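Local coordinates for metallo-beta-lactamase family protein (Thermus thermophilus, PDB 2ZO4) that probably hydrolyses a substrate not yet identified, using a pair of zinc ions held in a metallo-beta-lactamase fold, at residues A[40-46]-A[139-143]; A[71-76]-A[99-103]; A[92-98]-A[172-176]. One frame throughout, in Å; residues are numbered along the deposited sequence.

From the N terminus, the chain first reaches 40-46, where helix 43-55 begins, then the zinc-binding turn 71-76, the turn 92-98 after strand 88-92, and helix 99-104. Interaction 2 closes a short loop by bringing 71-76 against 99-103. Interaction 1 closes a longer one, from the start of helix 43-55 to 139-143 in the loop after helix 133-138, and interaction 2 is nested inside it; V141 and P143 of the one pack on P73 and Y76 of the other. Interaction 3 reaches on to 172-176, so it crosses both. It meets interaction 2 through a probable hydrogen bond from H71 to E95, and it ties the six-stranded sheet to the five-stranded sheet beside the metals.

Interaction 1 of 3, residues A[40-46]-A[139-143]; sequences LGTRAAR and ERVHP
G41 and R140 make the one direct backbone hydrogen bond here: G41 N donates to R140 O at 2.8 Å. A water adds a second link, donating to G41 O and lying 2.9 Å from H142 NE2.

The apolar contacts gather along the side chain of R140. Its CD meets T42 CG2 at 3.3 Å, while L40 runs alongside it, L40 CD1 lying 4.0 Å from R140 CB. A bend at chi3 (-82°) turns the guanidinium out of line with the stem, and its NH2 is hydrogen-bonded to Y17 OH.

On the other flank two flat polar groups meet at right angles. The chain of R46 is extended from CG to NE and brings NH2 to 3.2 Å from H142 NE2, with the imidazole at the guanidinium's edge; the same arginine makes a cation-pi contact with F81.

T42 also shapes the helix start, as its OG1 accepts from A45 N at 2.9 Å. The arrangement is an inverse gamma turn centred on G41 leading into an N-cap at T42, near the surface of the metallo-beta-lactamase fold, with the side chain of L40 about 5 Å from that of the zinc ligand D74.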
loop_
_atom_site.group_PDB
_atom_site.type_symbol
_atom_site.label_atom_id
_atom_site.label_comp_id
_atom_site.label_asym_id
_atom_site.label_seq_id
_atom_site.Cartn_x
_atom_site.Cartn_y
_atom_site.Cartn_z
ATOM N N LEU A 40 -5.591 -2.137 12.072
ATOM C CA LEU A 40 -7.039 -2.168 11.827
ATOM C C LEU A 40 -7.822 -2.725 13.017
ATOM O O LEU A 40 -7.236 -3.218 13.984
ATOM C CB LEU A 40 -7.358 -2.958 10.545
ATOM C CG LEU A 40 -7.313 -4.492 10.540
ATOM C CD1 LEU A 40 -7.780 -5.007 9.189
ATOM C CD2 LEU A 40 -5.927 -5.042 10.877
ATOM N N GLY A 41 -9.150 -2.647 12.922
ATOM C CA GLY A 41 -10.038 -2.955 14.038
ATOM C C GLY A 41 -10.362 -4.422 14.217
ATOM O O GLY A 41 -11.473 -4.859 13.924
ATOM N N THR A 42 -9.379 -5.186 14.677
ATOM C CA THR A 42 -9.624 -6.526 15.201
ATOM C C THR A 42 -9.201 -6.488 16.657
ATOM O O THR A 42 -8.440 -5.604 17.048
ATOM C CB THR A 42 -8.826 -7.633 14.460
ATOM O OG1 THR A 42 -7.426 -7.512 14.743
ATOM C CG2 THR A 42 -9.054 -7.570 12.955
ATOM N N ARG A 43 -9.686 -7.438 17.451
ATOM C CA ARG A 43 -9.291 -7.543 18.854
ATOM C C ARG A 43 -7.787 -7.809 18.988
ATOM O O ARG A 43 -7.112 -7.202 19.829
ATOM C CB ARG A 43 -10.106 -8.631 19.566
ATOM N N ALA A 44 -7.270 -8.698 18.144
ATOM C CA ALA A 44 -5.852 -9.056 18.156
ATOM C C ALA A 44 -4.938 -7.898 17.741
ATOM O O ALA A 44 -3.867 -7.721 18.315
ATOM C CB ALA A 44 -5.604 -10.275 17.279
ATOM N N ALA A 45 -5.360 -7.120 16.746
ATOM C CA ALA A 45 -4.575 -5.973 16.285
ATOM C C ALA A 45 -4.607 -4.812 17.279
ATOM O O ALA A 45 -3.564 -4.245 17.606
ATOM C CB ALA A 45 -5.036 -5.520 14.904
ATOM N N ARG A 46 -5.804 -4.464 17.755
ATOM C CA ARG A 46 -5.974 -3.421 18.777
ATOM C C ARG A 46 -5.199 -3.749 20.049
ATOM O O ARG A 46 -4.553 -2.877 20.631
ATOM C CB ARG A 46 -7.450 -3.241 19.138
ATOM C CG ARG A 46 -8.308 -2.556 18.090
ATOM C CD ARG A 46 -9.767 -2.594 18.520
ATOM N NE ARG A 46 -10.649 -1.873 17.602
ATOM C CZ ARG A 46 -10.953 -0.580 17.706
ATOM N NH1 ARG A 46 -10.445 0.157 18.686
ATOM N NH2 ARG A 46 -11.766 -0.021 16.821
ATOM N N GLU A 139 -15.838 -3.758 7.959
ATOM C CA GLU A 139 -16.217 -3.785 9.372
ATOM C C GLU A 139 -15.022 -3.532 10.297
ATOM O O GLU A 139 -15.193 -3.089 11.433
ATOM C CB GLU A 139 -16.873 -5.126 9.718
ATOM N N ARG A 140 -13.821 -3.819 9.795
ATOM C CA ARG A 140 -12.578 -3.651 10.550
ATOM C C ARG A 140 -11.916 -2.297 10.259
ATOM O O ARG A 140 -10.882 -1.960 10.845
ATOM C CB ARG A 140 -11.608 -4.795 10.226
ATOM C CG ARG A 140 -12.210 -6.185 10.385
ATOM C CD ARG A 140 -11.154 -7.268 10.382
ATOM N NE ARG A 140 -10.735 -7.651 9.037
ATOM C CZ ARG A 140 -10.960 -8.841 8.485
ATOM N NH1 ARG A 140 -11.600 -9.792 9.159
ATOM N NH2 ARG A 140 -10.536 -9.080 7.251
ATOM N N VAL A 141 -12.521 -1.526 9.359
ATOM C CA VAL A 141 -11.962 -0.247 8.944
ATOM C C VAL A 141 -12.758 0.926 9.506
ATOM O O VAL A 141 -13.980 0.989 9.362
ATOM C CB VAL A 141 -11.846 -0.145 7.404
ATOM C CG1 VAL A 141 -11.432 1.257 6.977
ATOM C CG2 VAL A 141 -10.855 -1.184 6.880
ATOM N N HIS A 142 -12.038 1.846 10.146
ATOM C CA HIS A 142 -12.613 3.070 10.695
ATOM C C HIS A 142 -12.005 4.252 9.952
ATOM O O HIS A 142 -10.937 4.738 10.331
ATOM C CB HIS A 142 -12.330 3.164 12.196
ATOM C CG HIS A 142 -12.795 1.972 12.968
ATOM N ND1 HIS A 142 -13.972 1.964 13.688
ATOM C CD2 HIS A 142 -12.257 0.737 13.112
ATOM C CE1 HIS A 142 -14.133 0.779 14.251
ATOM N NE2 HIS A 142 -13.108 0.016 13.915
ATOM N N PRO A 143 -12.671 4.705 8.875
ATOM C CA PRO A 143 -12.132 5.778 8.037
ATOM C C PRO A 143 -12.115 7.131 8.753
ATOM O O PRO A 143 -13.049 7.440 9.497
ATOM C CB PRO A 143 -13.106 5.823 6.848
ATOM C CG PRO A 143 -13.888 4.546 6.923
ATOM C CD PRO A 143 -13.969 4.227 8.370
HETATM O O HOH W 1 -13.616 -2.764 14.320
#

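Interaction 2 of 3, residues A[71-76]-A[99-103]. With ZN (zinc ion), chain C; ZN (zinc ion), chain B.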
loop_
_atom_site.group_PDB
_atom_site.type_symbol
_atom_site.label_atom_id
_atom_site.label_comp_id
_atom_site.label_asym_id
_atom_site.label_seq_id
_atom_site.Cartn_x
_atom_site.Cartn_y
_atom_site.Cartn_z
ATOM N N HIS A 71 -4.065 3.755 1.893
ATOM C CA HIS A 71 -5.438 3.481 2.322
ATOM C C HIS A 71 -5.760 2.012 2.606
ATOM O O HIS A 71 -6.886 1.703 3.018
ATOM C CB HIS A 71 -6.418 3.959 1.246
ATOM C CG HIS A 71 -6.465 3.062 0.048
ATOM N ND1 HIS A 71 -5.536 3.130 -0.967
ATOM C CD2 HIS A 71 -7.315 2.063 -0.288
ATOM C CE1 HIS A 71 -5.817 2.221 -1.883
ATOM N NE2 HIS A 71 -6.893 1.561 -1.495
ATOM N N HIS A 72 -4.820 1.104 2.348
ATOM C CA HIS A 72 -5.094 -0.318 2.555
ATOM C C HIS A 72 -5.425 -0.573 4.029
ATOM O O HIS A 72 -4.876 0.097 4.911
ATOM C CB HIS A 72 -3.939 -1.203 2.061
ATOM C CG HIS A 72 -3.748 -1.177 0.572
ATOM N ND1 HIS A 72 -2.617 -1.672 -0.041
ATOM C CD2 HIS A 72 -4.536 -0.703 -0.424
ATOM C CE1 HIS A 72 -2.722 -1.513 -1.349
ATOM N NE2 HIS A 72 -3.876 -0.928 -1.607
ATOM N N PRO A 73 -6.338 -1.528 4.299
ATOM C CA PRO A 73 -6.912 -1.694 5.639
ATOM C C PRO A 73 -5.879 -1.926 6.747
ATOM O O PRO A 73 -6.057 -1.436 7.858
ATOM C CB PRO A 73 -7.825 -2.921 5.487
ATOM C CG PRO A 73 -7.354 -3.611 4.244
ATOM C CD PRO A 73 -6.866 -2.525 3.350
ATOM N N ASP A 74 -4.808 -2.653 6.435
ATOM C CA ASP A 74 -3.734 -2.940 7.395
ATOM C C ASP A 74 -2.899 -1.720 7.821
ATOM O O ASP A 74 -2.110 -1.807 8.762
ATOM C CB ASP A 74 -2.831 -4.074 6.877
ATOM C CG ASP A 74 -2.296 -3.821 5.471
ATOM O OD1 ASP A 74 -3.038 -3.292 4.609
ATOM O OD2 ASP A 74 -1.121 -4.173 5.222
ATOM N N HIS A 75 -3.075 -0.595 7.135
ATOM C CA HIS A 75 -2.342 0.638 7.443
ATOM C C HIS A 75 -3.294 1.755 7.882
ATOM O O HIS A 75 -2.944 2.610 8.693
ATOM C CB HIS A 75 -1.532 1.087 6.218
ATOM C CG HIS A 75 -0.535 0.071 5.746
ATOM N ND1 HIS A 75 0.811 0.153 6.033
ATOM C CD2 HIS A 75 -0.691 -1.053 5.009
ATOM C CE1 HIS A 75 1.441 -0.876 5.497
ATOM N NE2 HIS A 75 0.552 -1.625 4.869
ATOM N N TYR A 76 -4.515 1.700 7.363
ATOM C CA TYR A 76 -5.480 2.795 7.422
ATOM C C TYR A 76 -6.633 2.501 8.393
ATOM O O TYR A 76 -7.363 3.415 8.791
ATOM C CB TYR A 76 -5.977 3.003 5.992
ATOM C CG TYR A 76 -7.182 3.881 5.711
ATOM C CD1 TYR A 76 -7.027 5.143 5.144
ATOM C CD2 TYR A 76 -8.479 3.405 5.906
ATOM C CE1 TYR A 76 -8.136 5.933 4.830
ATOM C CE2 TYR A 76 -9.587 4.189 5.609
ATOM C CZ TYR A 76 -9.411 5.445 5.068
ATOM O OH TYR A 76 -10.516 6.205 4.762
ATOM N N GLY A 99 -8.901 5.524 -3.101
ATOM C CA GLY A 99 -8.954 4.572 -1.993
ATOM C C GLY A 99 -9.670 5.076 -0.752
ATOM O O GLY A 99 -10.405 4.321 -0.109
ATOM N N HIS A 100 -9.455 6.346 -0.410
ATOM C CA HIS A 100 -10.157 6.976 0.713
ATOM C C HIS A 100 -11.669 7.033 0.475
ATOM O O HIS A 100 -12.444 6.673 1.358
ATOM C CB HIS A 100 -9.596 8.373 1.007
ATOM C CG HIS A 100 -10.312 9.099 2.106
ATOM N ND1 HIS A 100 -10.430 8.592 3.384
ATOM C CD2 HIS A 100 -10.936 10.301 2.120
ATOM C CE1 HIS A 100 -11.103 9.446 4.135
ATOM N NE2 HIS A 100 -11.423 10.491 3.392
ATOM N N ARG A 101 -12.072 7.479 -0.717
ATOM C CA ARG A 101 -13.485 7.490 -1.114
ATOM C C ARG A 101 -14.106 6.092 -1.069
ATOM O O ARG A 101 -15.255 5.930 -0.652
ATOM C CB ARG A 101 -13.661 8.096 -2.508
ATOM C CG ARG A 101 -15.121 8.367 -2.866
ATOM C CD ARG A 101 -15.290 9.012 -4.224
ATOM N NE ARG A 101 -16.700 9.333 -4.457
ATOM C CZ ARG A 101 -17.270 9.447 -5.654
ATOM N NH1 ARG A 101 -16.563 9.264 -6.763
ATOM N NH2 ARG A 101 -18.563 9.742 -5.742
ATOM N N PHE A 102 -13.337 5.091 -1.494
ATOM C CA PHE A 102 -13.767 3.692 -1.447
ATOM C C PHE A 102 -14.263 3.288 -0.052
ATOM O O PHE A 102 -15.289 2.608 0.076
ATOM C CB PHE A 102 -12.631 2.776 -1.918
ATOM C CG PHE A 102 -12.958 1.309 -1.857
ATOM C CD1 PHE A 102 -13.617 0.685 -2.913
ATOM C CD2 PHE A 102 -12.600 0.550 -0.747
ATOM C CE1 PHE A 102 -13.918 -0.668 -2.861
ATOM C CE2 PHE A 102 -12.898 -0.803 -0.684
ATOM C CZ PHE A 102 -13.557 -1.413 -1.746
ATOM N N TRP A 103 -13.544 3.717 0.984
ATOM C CA TRP A 103 -13.923 3.417 2.368
ATOM C C TRP A 103 -15.059 4.308 2.874
ATOM O O TRP A 103 -15.976 3.828 3.538
ATOM C CB TRP A 103 -12.719 3.514 3.313
ATOM C CG TRP A 103 -11.612 2.531 3.022
ATOM C CD1 TRP A 103 -10.311 2.827 2.719
ATOM C CD2 TRP A 103 -11.708 1.101 3.006
ATOM N NE1 TRP A 103 -9.595 1.674 2.518
ATOM C CE2 TRP A 103 -10.428 0.600 2.683
ATOM C CE3 TRP A 103 -12.753 0.192 3.232
ATOM C CZ2 TRP A 103 -10.163 -0.768 2.580
ATOM C CZ3 TRP A 103 -12.487 -1.169 3.127
ATOM C CH2 TRP A 103 -11.203 -1.634 2.803
HETATM ZN ZN ZN C . 0.525 -3.377 3.795
HETATM ZN ZN ZN B . -0.686 -2.053 1.015
HETATM O O HOH W 2 -0.987 -3.360 2.512
#
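Y76 holds CG anti to its own N (chi1 168°) and W103 holds CG anti to its carbonyl carbon (chi1 -63°), and with these torsions the two side chains run antiparallel alongside one another. Their planes are 28° apart and offset, with little of one ring over the other; Y76 CE2 comes to 3.3 Å from W103 CD1. Beyond the ring, Y76 OH shares a hydrogen bond of 2.8 Å with H100 ND1, which lies at the edge of the phenol.

The indole also grips the backbone: W103 NE1 donates to H71 O at 2.8 Å, with that oxygen tilted from the ring plane. Next along the indole, W103 CZ2 lies 3.8 Å from P73 CD. G99 packs over the imidazole of H71 in a CH-pi contact, its CA 3.5 Å from the ring centroid, while H72 CD2 covers the opposite face near the rim. Thus H71 lies behind a metal ligand.

H72 ND1 binds one zinc ion at 2.2 Å; D74 OD2 and H75 NE2 bind the other, and a water bridges both metals. H70, H72, D74 and H75 form the HxHxDH motif of the superfamily; H171, D190 and H233 complete the two zinc sites, D190 serving both. Helix 99-104 packs behind the metal-binding turn that follows strand 65-68, with T137 of helix 133-138 touching both P73 and W103.

Interaction 3 of 3, residues A[92-98]-A[172-176]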
loop_
_atom_site.group_PDB
_atom_site.type_symbol
_atom_site.label_atom_id
_atom_site.label_comp_id
_atom_site.label_asym_id
_atom_site.label_seq_id
_atom_site.Cartn_x
_atom_site.Cartn_y
_atom_site.Cartn_z
ATOM N N HIS A 92 -1.859 11.149 1.776
ATOM C CA HIS A 92 -1.512 11.790 0.498
ATOM C C HIS A 92 -2.743 12.131 -0.338
ATOM O O HIS A 92 -3.668 11.328 -0.450
ATOM C CB HIS A 92 -0.537 10.955 -0.332
ATOM C CG HIS A 92 -0.056 11.658 -1.562
ATOM N ND1 HIS A 92 -0.726 11.597 -2.764
ATOM C CD2 HIS A 92 1.012 12.464 -1.766
ATOM C CE1 HIS A 92 -0.087 12.329 -3.659
ATOM N NE2 HIS A 92 0.970 12.866 -3.078
ATOM N N GLU A 93 -2.718 13.326 -0.929
ATOM C CA GLU A 93 -3.853 13.908 -1.664
ATOM C C GLU A 93 -4.501 12.977 -2.706
ATOM O O GLU A 93 -5.719 12.983 -2.876
ATOM C CB GLU A 93 -3.443 15.249 -2.309
ATOM C CG GLU A 93 -2.246 15.164 -3.288
ATOM C CD GLU A 93 -1.738 16.526 -3.775
ATOM O OE1 GLU A 93 -2.466 17.533 -3.655
ATOM O OE2 GLU A 93 -0.597 16.590 -4.284
ATOM N N GLU A 94 -3.682 12.170 -3.380
ATOM C CA GLU A 94 -4.146 11.288 -4.455
ATOM C C GLU A 94 -5.017 10.109 -3.975
ATOM O O GLU A 94 -5.706 9.472 -4.779
ATOM C CB GLU A 94 -2.943 10.810 -5.282
ATOM C CG GLU A 94 -3.269 9.971 -6.516
ATOM C CD GLU A 94 -3.775 10.773 -7.711
ATOM O OE1 GLU A 94 -3.895 12.014 -7.635
ATOM O OE2 GLU A 94 -4.051 10.140 -8.747
ATOM N N GLU A 95 -4.997 9.830 -2.672
ATOM C CA GLU A 95 -5.868 8.807 -2.089
ATOM C C GLU A 95 -7.307 9.296 -1.947
ATOM O O GLU A 95 -8.238 8.493 -1.961
ATOM C CB GLU A 95 -5.367 8.362 -0.707
ATOM C CG GLU A 95 -4.019 7.646 -0.671
ATOM C CD GLU A 95 -4.059 6.238 -1.251
ATOM O OE1 GLU A 95 -4.268 6.098 -2.474
ATOM O OE2 GLU A 95 -3.860 5.272 -0.484
ATOM N N PHE A 96 -7.475 10.611 -1.807
ATOM C CA PHE A 96 -8.748 11.212 -1.378
ATOM C C PHE A 96 -9.951 10.866 -2.247
ATOM O O PHE A 96 -10.997 10.486 -1.724
ATOM C CB PHE A 96 -8.612 12.734 -1.221
ATOM C CG PHE A 96 -8.027 13.164 0.103
ATOM C CD1 PHE A 96 -6.764 12.725 0.503
ATOM C CD2 PHE A 96 -8.733 14.028 0.941
ATOM C CE1 PHE A 96 -6.221 13.122 1.722
ATOM C CE2 PHE A 96 -8.197 14.432 2.161
ATOM C CZ PHE A 96 -6.935 13.981 2.552
ATOM N N ALA A 97 -9.803 10.991 -3.563
ATOM C CA ALA A 97 -10.890 10.681 -4.491
ATOM C C ALA A 97 -10.887 9.215 -4.913
ATOM O O ALA A 97 -11.725 8.791 -5.710
ATOM C CB ALA A 97 -10.835 11.594 -5.715
ATOM N N ARG A 98 -9.957 8.435 -4.369
ATOM C CA ARG A 98 -9.812 7.043 -4.791
ATOM C C ARG A 98 -10.001 6.054 -3.636
ATOM O O ARG A 98 -11.138 5.792 -3.235
ATOM C CB ARG A 98 -8.482 6.845 -5.533
ATOM C CG ARG A 98 -8.350 7.743 -6.770
ATOM C CD ARG A 98 -7.015 7.562 -7.471
ATOM N NE ARG A 98 -6.868 8.439 -8.631
ATOM C CZ ARG A 98 -7.365 8.195 -9.846
ATOM N NH1 ARG A 98 -8.069 7.093 -10.083
ATOM N NH2 ARG A 98 -7.157 9.066 -10.828
ATOM N N ALA A 172 -0.426 1.768 -4.236
ATOM C CA ALA A 172 -1.676 2.506 -4.066
ATOM C C ALA A 172 -1.499 3.858 -4.733
ATOM O O ALA A 172 -0.373 4.342 -4.875
ATOM C CB ALA A 172 -2.029 2.666 -2.589
ATOM N N ASP A 173 -2.605 4.468 -5.144
ATOM C CA ASP A 173 -2.560 5.696 -5.950
ATOM C C ASP A 173 -1.881 6.865 -5.231
ATOM O O ASP A 173 -1.025 7.537 -5.806
ATOM C CB ASP A 173 -3.969 6.066 -6.414
ATOM C CG ASP A 173 -4.641 4.930 -7.173
ATOM O OD1 ASP A 173 -4.156 4.583 -8.268
ATOM O OD2 ASP A 173 -5.646 4.375 -6.670
ATOM N N GLY A 174 -2.262 7.091 -3.976
ATOM C CA GLY A 174 -1.646 8.130 -3.150
ATOM C C GLY A 174 -0.742 7.526 -2.093
ATOM O O GLY A 174 -0.728 7.968 -0.941
ATOM N N HIS A 175 0.012 6.503 -2.477
ATOM C CA HIS A 175 0.969 5.924 -1.556
ATOM C C HIS A 175 2.091 6.926 -1.310
ATOM O O HIS A 175 2.634 7.526 -2.248
ATOM C CB HIS A 175 1.522 4.597 -2.067
ATOM C CG HIS A 175 2.412 3.908 -1.082
ATOM N ND1 HIS A 175 3.741 4.235 -0.925
ATOM C CD2 HIS A 175 2.156 2.926 -0.185
ATOM C CE1 HIS A 175 4.268 3.480 0.023
ATOM N NE2 HIS A 175 3.326 2.679 0.489
ATOM N N ALA A 176 2.417 7.110 -0.039
ATOM C CA ALA A 176 3.493 8.003 0.345
ATOM C C ALA A 176 4.476 7.269 1.247
ATOM O O ALA A 176 4.072 6.571 2.173
ATOM C CB ALA A 176 2.930 9.241 1.048
HETATM O O HOH W 3 -0.683 8.424 2.021
HETATM O O HOH W 4 -6.179 5.028 -3.733
#
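E94 and G174 bring their CA atoms to 4.2 Å where two type I turns, E95 to R98 and A172 to H175, come together. The contact centres on the carboxylate of E95. Its CG lies beside the backbone N and the chain bends at chi2 (-71°), which folds the acid back over G174. There E95 OE1 accepts from G174 N at 2.7 Å, met from above the carboxylate plane. A water that donates to D173 OD2 at 3.1 Å also lies near OE1, though that second link is doubtful. The other oxygen, OE2, accepts from H71 ND1, so this one buried acid holds the 172-176 turn and also the histidine whose ring lies against the zinc ligand H72.

Either side of E95, other residues close on the glycine and its neighbour. H92 CB sits 3.1 Å from G174 O, and a second water accepts from H92 N. E94 lays its CG against D173 O at 3.4 Å. R98 crosses D173 at about a right angle, touching with its aliphatic stem: CD is 3.6 Å from D173 CB. Its NE forms a salt bridge with E94 OE2, 3.3 Å long, and NH1 bonds to Y205 O; R207 pairs with E94 and, through its backbone N, with D173 OD1.

The ring of H175 meets that of the zinc ligand H70, and its NE2 accepts from D190 N. The contact thus joins the end of strand 88-92, in one sheet, to the loop between strands 161-167 and 176-180 of the other, with W167 stacked on H92 and helix 99-104 starting just after R98.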